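HIAXHD3 (Humicola insolens, PDB 3ZXJ) probably cleaves arabinofuranose side chains from arabinoxylan as a family 43 glycoside hydrolase, a scaffold whose active site has been engineered for added endo-xylanase activity. Local coordinates at residues 17-22 against 32-37; 195-200 against 250-255. All blocks are in the same frame, centred on the assembly; numbering follows the deposited sequence.

Interaction 1 (17-22 against 32-37); sequences HPDLEV and SSSTFA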
ATOM      1  N   HIS A  17      -2.337   2.009   3.076  1.00 11.34           N
ATOM      2  CA  HIS A  17      -3.031   1.618   1.841  1.00 11.20           C
ATOM      3  C   HIS A  17      -3.672   2.843   1.222  1.00 11.12           C
ATOM      4  O   HIS A  17      -4.888   3.024   1.295  1.00 11.64           O
ATOM      5  CB  HIS A  17      -4.052   0.492   2.112  1.00 11.61           C
ATOM      6  CG  HIS A  17      -3.435  -0.902   2.104  1.00 11.69           C
ATOM      7  ND1 HIS A  17      -3.069  -1.521   0.953  1.00 11.79           N
ATOM      8  CD2 HIS A  17      -3.124  -1.782   3.142  1.00 12.10           C
ATOM      9  CE1 HIS A  17      -2.568  -2.733   1.236  1.00 11.78           C
ATOM     10  NE2 HIS A  17      -2.603  -2.896   2.587  1.00 11.87           N
ATOM     11  N   PRO A  18      -2.847   3.716   0.595  1.00 10.96           N
ATOM     12  CA  PRO A  18      -3.292   5.022   0.155  1.00 11.09           C
ATOM     13  C   PRO A  18      -4.052   4.988  -1.181  1.00 11.29           C
ATOM     14  O   PRO A  18      -4.038   3.981  -1.870  1.00 10.97           O
ATOM     15  CB  PRO A  18      -1.967   5.777  -0.047  1.00 11.02           C
ATOM     16  CG  PRO A  18      -0.981   4.712  -0.462  1.00 10.83           C
ATOM     17  CD  PRO A  18      -1.393   3.534   0.405  1.00 10.73           C
ATOM     18  N   ASP A  19      -4.700   6.110  -1.506  1.00 11.63           N
ATOM     19  CA  ASP A  19      -5.322   6.349  -2.824  1.00 12.10           C
ATOM     20  C   ASP A  19      -6.395   5.301  -3.128  1.00 12.00           C
ATOM     21  O   ASP A  19      -6.565   4.855  -4.275  1.00 11.88           O
ATOM     22  CB  ASP A  19      -4.263   6.389  -3.945  1.00 12.43           C
ATOM     23  CG  ASP A  19      -3.258   7.515  -3.761  1.00 13.17           C
ATOM     24  OD1 ASP A  19      -3.681   8.586  -3.278  1.00 13.47           O
ATOM     25  OD2 ASP A  19      -2.048   7.316  -4.074  1.00 13.39           O
ATOM     26  N   LEU A  20      -7.130   4.931  -2.081  1.00 12.00           N
ATOM     27  CA  LEU A  20      -8.021   3.797  -2.158  1.00 12.07           C
ATOM     28  C   LEU A  20      -9.159   3.967  -3.165  1.00 12.26           C
ATOM     29  O   LEU A  20      -9.670   5.077  -3.401  1.00 12.26           O
ATOM     30  CB  LEU A  20      -8.569   3.462  -0.765  1.00 12.29           C
ATOM     31  CG  LEU A  20      -9.538   4.467  -0.122  1.00 12.75           C
ATOM     32  CD1 LEU A  20     -10.977   4.074  -0.474  1.00 13.01           C
ATOM     33  CD2 LEU A  20      -9.367   4.491   1.400  1.00 12.81           C
ATOM     34  N   GLU A  21      -9.524   2.849  -3.772  1.00 12.50           N
ATOM     35  CA  GLU A  21     -10.785   2.725  -4.480  1.00 13.06           C
ATOM     36  C   GLU A  21     -11.547   1.577  -3.803  1.00 12.94           C
ATOM     37  O   GLU A  21     -10.953   0.546  -3.512  1.00 12.59           O
ATOM     38  CB  GLU A  21     -10.529   2.422  -5.951  1.00 14.00           C
ATOM     39  CG  GLU A  21     -11.755   1.964  -6.718  1.00 15.57           C
ATOM     40  CD  GLU A  21     -12.281   3.013  -7.663  1.00 16.41           C
ATOM     41  OE1 GLU A  21     -11.539   3.367  -8.583  1.00 18.03           O
ATOM     42  OE2 GLU A  21     -13.426   3.458  -7.507  1.00 17.78           O
ATOM     43  N   VAL A  22     -12.843   1.765  -3.555  1.00 12.78           N
ATOM     44  CA  VAL A  22     -13.657   0.713  -2.953  1.00 13.24           C
ATOM     45  C   VAL A  22     -14.907   0.447  -3.787  1.00 13.33           C
ATOM     46  O   VAL A  22     -15.521   1.380  -4.332  1.00 13.36           O
ATOM     47  CB  VAL A  22     -13.997   1.061  -1.490  1.00 13.56           C
ATOM     48  CG1 VAL A  22     -14.734   2.408  -1.402  1.00 13.80           C
ATOM     49  CG2 VAL A  22     -14.785  -0.062  -0.829  1.00 14.43           C
ATOM     50  N   SER A  32      -8.651  -1.208  -3.547  1.00 11.10           N
ATOM     51  CA  SER A  32      -7.419  -1.157  -4.330  1.00 11.16           C
ATOM     52  C   SER A  32      -6.570   0.027  -3.872  1.00 10.87           C
ATOM     53  O   SER A  32      -7.101   1.125  -3.729  1.00 10.81           O
ATOM     54  CB  SER A  32      -7.775  -1.005  -5.820  1.00 11.53           C
ATOM     55  OG  SER A  32      -6.614  -0.801  -6.621  1.00 12.06           O
ATOM     56  N   SER A  33      -5.276  -0.178  -3.622  1.00 10.72           N
ATOM     57  CA  SER A  33      -4.406   0.932  -3.190  1.00 10.80           C
ATOM     58  C   SER A  33      -3.198   1.145  -4.102  1.00 10.84           C
ATOM     59  O   SER A  33      -2.935   0.316  -4.987  1.00 10.95           O
ATOM     60  CB  SER A  33      -3.936   0.729  -1.736  1.00 10.70           C
ATOM     61  OG  SER A  33      -3.105  -0.415  -1.650  1.00 11.13           O
ATOM     62  N   SER A  34      -2.467   2.244  -3.874  1.00 10.59           N
ATOM     63  CA  SER A  34      -1.302   2.599  -4.703  1.00 10.73           C
ATOM     64  C   SER A  34       0.017   2.217  -4.020  1.00 10.46           C
ATOM     65  O   SER A  34       0.124   2.229  -2.762  1.00 11.12           O
ATOM     66  CB  SER A  34      -1.294   4.097  -4.976  1.00 10.86           C
ATOM     67  OG  SER A  34      -1.194   4.792  -3.722  1.00 11.08           O
ATOM     68  N   THR A  35       1.036   1.958  -4.823  1.00  9.91           N
ATOM     69  CA  THR A  35       2.247   1.340  -4.266  1.00  9.54           C
ATOM     70  C   THR A  35       3.554   1.893  -4.814  1.00  9.23           C
ATOM     71  O   THR A  35       4.616   1.372  -4.484  1.00  9.00           O
ATOM     72  CB  THR A  35       2.283  -0.170  -4.539  1.00  9.53           C
ATOM     73  OG1 THR A  35       1.705  -0.437  -5.823  1.00  9.77           O
ATOM     74  CG2 THR A  35       1.548  -0.990  -3.429  1.00  9.60           C
ATOM     75  N   PHE A  36       3.493   2.891  -5.690  1.00  9.24           N
ATOM     76  CA  PHE A  36       4.741   3.547  -6.111  1.00  9.26           C
ATOM     77  C   PHE A  36       5.707   2.520  -6.741  1.00  9.04           C
ATOM     78  O   PHE A  36       5.296   1.836  -7.674  1.00  9.17           O
ATOM     79  CB  PHE A  36       5.309   4.400  -4.926  1.00  9.49           C
ATOM     80  CG  PHE A  36       4.305   5.414  -4.437  1.00  9.70           C
ATOM     81  CD1 PHE A  36       3.320   5.060  -3.501  1.00  9.65           C
ATOM     82  CD2 PHE A  36       4.262   6.682  -4.999  1.00  9.92           C
ATOM     83  CE1 PHE A  36       2.340   5.982  -3.126  1.00  9.90           C
ATOM     84  CE2 PHE A  36       3.298   7.616  -4.598  1.00 10.16           C
ATOM     85  CZ  PHE A  36       2.327   7.254  -3.689  1.00 10.22           C
ATOM     86  N   ALA A  37       6.965   2.438  -6.305  1.00  8.78           N
ATOM     87  CA  ALA A  37       7.913   1.505  -6.928  1.00  8.74           C
ATOM     88  C   ALA A  37       7.963   0.145  -6.221  1.00  8.55           C
ATOM     89  O   ALA A  37       8.844  -0.668  -6.507  1.00  8.46           O
ATOM     90  CB  ALA A  37       9.329   2.115  -7.047  1.00  8.82           C
TER
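E21 and S32 face each other as an antiparallel hydrogen-bonded pair, with E21 N to S32 O at 3.0 Å and S32 N to E21 O at 2.9 Å, both donors in the plane of the carbonyl they meet. L20 adds a CA-H...O contact to the same S32 oxygen. Beyond this pair the strand pairing gives way to loop, yet one backbone bond persists: S34 N reaches P18 O at 3.1 Å, tilted 32° from the carbonyl plane.

Two serine hydroxyls supply the polar side-chain contacts. S33 OG lies at the edge of the H17 ring, close to its plane, 2.8 Å from ND1 in a nearly straight hydrogen bond (173°). S34 OG donates to D19 OD2 over 2.7 Å, on the anti side and somewhat out of the carboxylate plane; with chi1 at 61° the hydroxyl sits between backbone N and carbonyl carbon, which turns it onto the aspartate. D19 OD2 also bonds a bound BTB molecule, probably from the crystallisation liquor, so an alanine here would probably leave S34 OG without its acceptor and that ligand hydroxyl without its mate.

Apolar contact is slight: P18 CG touches the edge of the F36 ring at CE1, 4.4 Å away. F36 also meets the rings of W84 and F505, while E21 turns its carboxylate to T87 and R89.

The hairpin of 21-25 and 28-32 forms the first two strands of a four-stranded sheet, consistent with a blade of the five-bladed propeller of GH43 enzymes, and it opens into buried loops beside the bound ligand.

Interaction 2 (195-200 against 250-255); sequences RMYKIR and GGIVDA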
ATOM      1  N   ARG A 195     -13.013   9.632  -8.347  1.00 11.22           N
ATOM      2  CA  ARG A 195     -13.723   8.354  -8.294  1.00 11.43           C
ATOM      3  C   ARG A 195     -15.103   8.639  -8.912  1.00 11.95           C
ATOM      4  O   ARG A 195     -15.710   9.674  -8.618  1.00 12.35           O
ATOM      5  CB  ARG A 195     -13.886   7.906  -6.827  1.00 11.85           C
ATOM      6  CG  ARG A 195     -12.556   7.854  -6.048  1.00 12.71           C
ATOM      7  CD  ARG A 195     -12.025   6.503  -6.300  1.00 13.10           C
ATOM      8  NE  ARG A 195     -10.638   6.165  -5.901  1.00 12.47           N
ATOM      9  CZ  ARG A 195      -9.656   5.982  -6.776  1.00 12.37           C
ATOM     10  NH1 ARG A 195      -9.826   6.322  -8.063  1.00 12.28           N
ATOM     11  NH2 ARG A 195      -8.493   5.510  -6.370  1.00 11.82           N
HETATM   12  N   MSE A 196     -15.611   7.734  -9.750  1.00 11.93           N
HETATM   13  CA  MSE A 196     -16.812   8.000 -10.550  1.00 12.11           C
HETATM   14  C   MSE A 196     -17.841   6.935 -10.334  1.00 12.25           C
HETATM   15  O   MSE A 196     -17.505   5.743 -10.204  1.00 12.38           O
HETATM   16  CB  MSE A 196     -16.415   8.050 -12.034  1.00 12.28           C
HETATM   17  CG  MSE A 196     -17.573   8.532 -12.891  1.00 13.13           C
HETATM   18 SE   MSE A 196     -17.008   8.840 -14.764  1.00 14.31          SE
HETATM   19  CE  MSE A 196     -18.692   9.560 -15.464  1.00 14.73           C
ATOM     20  N   TYR A 197     -19.104   7.348 -10.255  1.00 12.34           N
ATOM     21  CA  TYR A 197     -20.205   6.450  -9.879  1.00 12.79           C
ATOM     22  C   TYR A 197     -21.451   6.740 -10.688  1.00 13.16           C
ATOM     23  O   TYR A 197     -21.665   7.873 -11.112  1.00 12.90           O
ATOM     24  CB  TYR A 197     -20.577   6.626  -8.403  1.00 12.72           C
ATOM     25  CG  TYR A 197     -19.394   6.491  -7.479  1.00 12.56           C
ATOM     26  CD1 TYR A 197     -18.977   5.223  -7.032  1.00 12.42           C
ATOM     27  CD2 TYR A 197     -18.654   7.622  -7.082  1.00 12.26           C
ATOM     28  CE1 TYR A 197     -17.867   5.097  -6.193  1.00 12.32           C
ATOM     29  CE2 TYR A 197     -17.548   7.498  -6.235  1.00 12.15           C
ATOM     30  CZ  TYR A 197     -17.164   6.242  -5.803  1.00 11.89           C
ATOM     31  OH  TYR A 197     -16.069   6.135  -4.974  1.00 11.80           O
ATOM     32  N   LYS A 198     -22.271   5.702 -10.855  1.00 13.48           N
ATOM     33  CA  LYS A 198     -23.591   5.827 -11.403  1.00 14.67           C
ATOM     34  C   LYS A 198     -24.520   5.383 -10.287  1.00 15.13           C
ATOM     35  O   LYS A 198     -24.469   4.231  -9.855  1.00 15.14           O
ATOM     36  CB  LYS A 198     -23.749   4.917 -12.637  1.00 15.28           C
ATOM     37  CG  LYS A 198     -25.167   4.824 -13.206  1.00 16.29           C
ATOM     38  CD  LYS A 198     -25.631   6.133 -13.841  1.00 16.69           C
ATOM     39  CE  LYS A 198     -26.900   5.948 -14.685  1.00 18.04           C
ATOM     40  NZ  LYS A 198     -26.776   4.874 -15.729  1.00 18.36           N
ATOM     41  N   ILE A 199     -25.368   6.285  -9.817  1.00 15.28           N
ATOM     42  CA  ILE A 199     -26.167   6.006  -8.633  1.00 15.96           C
ATOM     43  C   ILE A 199     -27.577   6.500  -8.880  1.00 16.96           C
ATOM     44  O   ILE A 199     -27.778   7.687  -9.097  1.00 16.44           O
ATOM     45  CB  ILE A 199     -25.595   6.710  -7.372  1.00 15.37           C
ATOM     46  CG1 ILE A 199     -24.189   6.192  -7.059  1.00 14.87           C
ATOM     47  CG2 ILE A 199     -26.495   6.439  -6.170  1.00 15.87           C
ATOM     48  CD1 ILE A 199     -23.475   6.973  -5.980  1.00 14.50           C
ATOM     49  N   ARG A 200     -28.529   5.558  -8.877  1.00 18.41           N
ATOM     50  CA  ARG A 200     -29.958   5.848  -9.086  1.00 20.07           C
ATOM     51  C   ARG A 200     -30.205   6.816 -10.237  1.00 19.84           C
ATOM     52  O   ARG A 200     -30.946   7.802 -10.101  1.00 19.77           O
ATOM     53  CB  ARG A 200     -30.628   6.358  -7.800  1.00 22.22           C
ATOM     54  CG  ARG A 200     -30.446   5.482  -6.555  1.00 25.10           C
ATOM     55  CD  ARG A 200     -30.957   4.061  -6.743  1.00 28.43           C
ATOM     56  NE  ARG A 200     -32.400   4.002  -6.971  1.00 33.06           N
ATOM     57  CZ  ARG A 200     -33.293   3.554  -6.089  1.00 35.45           C
ATOM     58  NH1 ARG A 200     -32.898   3.107  -4.901  1.00 37.81           N
ATOM     59  NH2 ARG A 200     -34.587   3.552  -6.395  1.00 37.49           N
ATOM     60  N   GLY A 250     -10.285   8.831  -1.081  1.00 12.29           N
ATOM     61  CA  GLY A 250     -11.116   7.627  -0.985  1.00 12.13           C
ATOM     62  C   GLY A 250     -12.347   7.642  -1.878  1.00 12.29           C
ATOM     63  O   GLY A 250     -12.353   8.269  -2.965  1.00 12.14           O
ATOM     64  N   GLY A 251     -13.389   6.943  -1.438  1.00 12.03           N
ATOM     65  CA  GLY A 251     -14.535   6.670  -2.283  1.00 12.47           C
ATOM     66  C   GLY A 251     -15.745   6.243  -1.493  1.00 12.73           C
ATOM     67  O   GLY A 251     -15.660   6.019  -0.280  1.00 12.44           O
ATOM     68  N   ILE A 252     -16.873   6.111  -2.185  1.00 13.20           N
ATOM     69  CA  ILE A 252     -18.135   5.709  -1.529  1.00 13.80           C
ATOM     70  C   ILE A 252     -18.595   4.341  -2.054  1.00 14.19           C
ATOM     71  O   ILE A 252     -18.228   3.948  -3.145  1.00 13.75           O
ATOM     72  CB  ILE A 252     -19.245   6.790  -1.650  1.00 14.19           C
ATOM     73  CG1 ILE A 252     -19.539   7.121  -3.122  1.00 14.33           C
ATOM     74  CG2 ILE A 252     -18.832   8.061  -0.910  1.00 14.25           C
ATOM     75  CD1 ILE A 252     -20.707   8.102  -3.326  1.00 14.76           C
ATOM     76  N   VAL A 253     -19.368   3.612  -1.246  1.00 14.76           N
ATOM     77  CA  VAL A 253     -19.764   2.249  -1.579  1.00 15.87           C
ATOM     78  C   VAL A 253     -21.038   1.948  -0.785  1.00 17.57           C
ATOM     79  O   VAL A 253     -21.245   2.502   0.296  1.00 17.46           O
ATOM     80  CB  VAL A 253     -18.611   1.238  -1.284  1.00 15.68           C
ATOM     81  CG1 VAL A 253     -18.310   1.161   0.226  1.00 15.40           C
ATOM     82  CG2 VAL A 253     -18.894  -0.149  -1.875  1.00 15.85           C
ATOM     83  N   ASP A 254     -21.914   1.121  -1.338  1.00 19.32           N
ATOM     84  CA  ASP A 254     -23.079   0.716  -0.579  1.00 21.92           C
ATOM     85  C   ASP A 254     -22.938  -0.718  -0.096  1.00 21.68           C
ATOM     86  O   ASP A 254     -22.320  -1.566  -0.748  1.00 20.83           O
ATOM     87  CB  ASP A 254     -24.386   0.908  -1.362  1.00 24.64           C
ATOM     88  CG  ASP A 254     -24.565  -0.115  -2.456  1.00 27.60           C
ATOM     89  OD1 ASP A 254     -23.660  -0.252  -3.299  1.00 28.26           O
ATOM     90  OD2 ASP A 254     -25.607  -0.803  -2.466  1.00 31.59           O
ATOM     91  N   ALA A 255     -23.528  -0.950   1.068  1.00 22.53           N
ATOM     92  CA  ALA A 255     -23.599  -2.251   1.691  1.00 23.02           C
ATOM     93  C   ALA A 255     -24.771  -3.035   1.077  1.00 24.68           C
ATOM     94  O   ALA A 255     -25.647  -2.437   0.423  1.00 25.27           O
ATOM     95  CB  ALA A 255     -23.783  -2.069   3.194  1.00 22.96           C
TER
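Y197, R195 and I199 bridge two strands that run nearly parallel, 195-199 and 250-254, whose axes are inclined by 21° and approach to 7.8 Å, too far for backbone pairing; the CA atoms of R195 and G251 are 6.3 Å apart, whereas those of I199 and D254 have spread to 10.1 Å.

Y197 spans this gap. Its CG lies beside the backbone N and anti to the carbonyl carbon (chi1 -53°), which directs the phenol at the other strand. There OH accepts the backbone N-H of I252 at 2.9 Å, and it also lies 3.1 Å from G251 CA, which sits at the ring edge. A CB on G251 would clash with the tyrosine oxygen, so the absence of a side chain makes room for the phenol. I252 in turn lays CG1 over one face of the ring, 3.8 Å from the centroid and 18° off the normal, a CH-pi contact displaced toward the rim.

One atom further along the same branch, I252 CD1 meets I199 CD1 at 4.0 Å, the two chains passing at a slant. W260 packs against both isoleucines.

R195 meets this strand chiefly through its aliphatic part, CG lying 3.1 Å from G250 O. Bending at chi2, the chain carries the guanidinium on to S86 O.

The chemistry is therefore chiefly apolar, with one directional bond: the tyrosine hydroxyl satisfies a buried main-chain N-H at an outermost strand, and the ring and isoleucines fill the space between two neighbouring four-stranded sheets.

The centres of interactions 1 and 2 lie about 17 Å apart, and along the chain they come in series, the first closing before the second opens. Three separate four-stranded antiparallel sheets contribute: 21-25, 192-199 and 250-254 each stand first in their sheets, the first, fourth and fifth of five along the chain, consistent with the blades of a GH43 propeller. The two contacts also touch directly. R195 NE lies 2.9 Å from L20 O and R195 NH2 2.9 Å from D19 O, both probable hydrogen bonds, while L20 CD1 packs on G250 CA. One arginine of interaction 2 therefore ties its strand to the loop carrying D19 in interaction 1.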